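Local coordinates for hypothetical protein TTHA0227 (Thermus thermophilus, PDB 2EJQ) that is of unproven function but, as a zincin-like metallopeptidase family member, binds metal ions and probably acts as a metal-dependent peptidase, at residues T92-H95 against E96-H99. The protein carries 1 engineered substitution. Residues are numbered along the deposited sequence; the frame is centred on the assembly and turned at random.
Engineered in segment 92-95: Met-93 (natural residue Leu).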
# COMPACT_ATOMS: atom_id res chain seq x y z
N THR A 92 -4.67 4.86 4.30
CA THR A 92 -4.37 3.66 3.51
C THR A 92 -2.91 3.20 3.68
O THR A 92 -2.64 2.02 3.89
CB THR A 92 -4.66 3.92 2.03
OG1 THR A 92 -6.04 4.28 1.88
CG2 THR A 92 -4.36 2.69 1.20
N MET A 93 -1.98 4.13 3.62
CA MET A 93 -0.58 3.78 3.80
C MET A 93 -0.27 3.19 5.15
O MET A 93 0.35 2.14 5.26
CB MET A 93 0.28 5.01 3.60
CG MET A 93 0.96 5.03 2.27
SD MET A 93 1.78 6.58 2.01
CE MET A 93 1.13 7.55 3.32
N LEU A 94 -0.68 3.90 6.19
CA LEU A 94 -0.42 3.47 7.55
C LEU A 94 -1.12 2.17 7.90
O LEU A 94 -0.65 1.42 8.74
CB LEU A 94 -0.81 4.57 8.53
CG LEU A 94 0.01 5.84 8.34
CD1 LEU A 94 -0.39 6.85 9.41
CD2 LEU A 94 1.49 5.53 8.43
N HIS A 95 -2.25 1.90 7.25
CA HIS A 95 -2.97 0.67 7.50
C HIS A 95 -2.16 -0.50 6.92
O HIS A 95 -2.03 -1.55 7.55
CB HIS A 95 -4.36 0.71 6.86
CG HIS A 95 -5.20 -0.50 7.17
ND1 HIS A 95 -5.49 -0.89 8.46
CD2 HIS A 95 -5.77 -1.42 6.36
CE1 HIS A 95 -6.21 -2.00 8.43
NE2 HIS A 95 -6.39 -2.34 7.17
N GLU A 96 -1.61 -0.31 5.73
CA GLU A 96 -0.80 -1.37 5.13
C GLU A 96 0.53 -1.49 5.87
O GLU A 96 1.09 -2.57 5.97
CB GLU A 96 -0.55 -1.12 3.64
CG GLU A 96 -1.80 -1.08 2.78
CD GLU A 96 -2.76 -2.23 3.06
OE1 GLU A 96 -2.29 -3.34 3.36
OE2 GLU A 96 -3.98 -2.02 2.98
N LEU A 97 1.03 -0.38 6.39
CA LEU A 97 2.28 -0.42 7.14
C LEU A 97 2.03 -1.29 8.38
O LEU A 97 2.92 -1.99 8.85
CB LEU A 97 2.73 1.00 7.51
CG LEU A 97 4.00 1.11 8.37
CD1 LEU A 97 5.10 0.30 7.72
CD2 LEU A 97 4.42 2.58 8.53
N ARG A 98 0.80 -1.25 8.89
CA ARG A 98 0.45 -2.06 10.05
C ARG A 98 0.56 -3.54 9.67
O ARG A 98 1.02 -4.35 10.46
CB ARG A 98 -0.96 -1.76 10.54
CG ARG A 98 -1.35 -2.58 11.75
CD ARG A 98 -2.77 -2.36 12.18
NE ARG A 98 -3.52 -3.61 12.17
CZ ARG A 98 -4.80 -3.72 12.50
NH1 ARG A 98 -5.49 -2.65 12.87
NH2 ARG A 98 -5.39 -4.91 12.46
N HIS A 99 0.12 -3.88 8.46
CA HIS A 99 0.21 -5.26 8.00
C HIS A 99 1.66 -5.72 7.86
O HIS A 99 1.96 -6.88 8.07
CB HIS A 99 -0.50 -5.40 6.66
CG HIS A 99 -1.99 -5.23 6.75
ND1 HIS A 99 -2.77 -4.87 5.67
CD2 HIS A 99 -2.83 -5.38 7.80
CE1 HIS A 99 -4.03 -4.81 6.05
NE2 HIS A 99 -4.10 -5.11 7.34
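With chi1 at -176°, CG of His-95 lies trans to the main-chain nitrogen, while in His-99 (chi1 -68°) CG stands opposite the carbonyl carbon; these settings turn the two imidazoles, one helical turn apart, toward each other. They meet edge-to-face: the edge of His-99 points at the face of His-95, centroids 4.6 Å apart and planes 65° apart. His-99 CE1 and His-95 NE2 come within 3.6 Å. The carbonyl oxygen of His-95 sits over one face of the His-99 ring, 3.7 Å above its centre. Glu-96 folds at its second torsion and curls back beside them, and His-99 ND1 donates to Glu-96 OE1 at 2.8 Å, reaching it from above the carboxylate plane; this bond steadies the rotation of the imidazole. His-95, Glu-96 and His-99 spell HExxH on helix 85-105, consistent with the zinc-binding helix of zincins, although no metal sits on them here. An alanine in place of His-99 takes away both ring and donor; the Glu-96 carboxylate would probably be freer to turn and the face of His-95 less well covered. Tyr-49 of strand 47-50 touches both Glu-96 and His-99. Along the backbone, Leu-97 N bonds Met-93 O at 2.8 Å; the engineered Met-93 side chain packs on helix 3-16, against Val-10, Leu-13 and Trp-14.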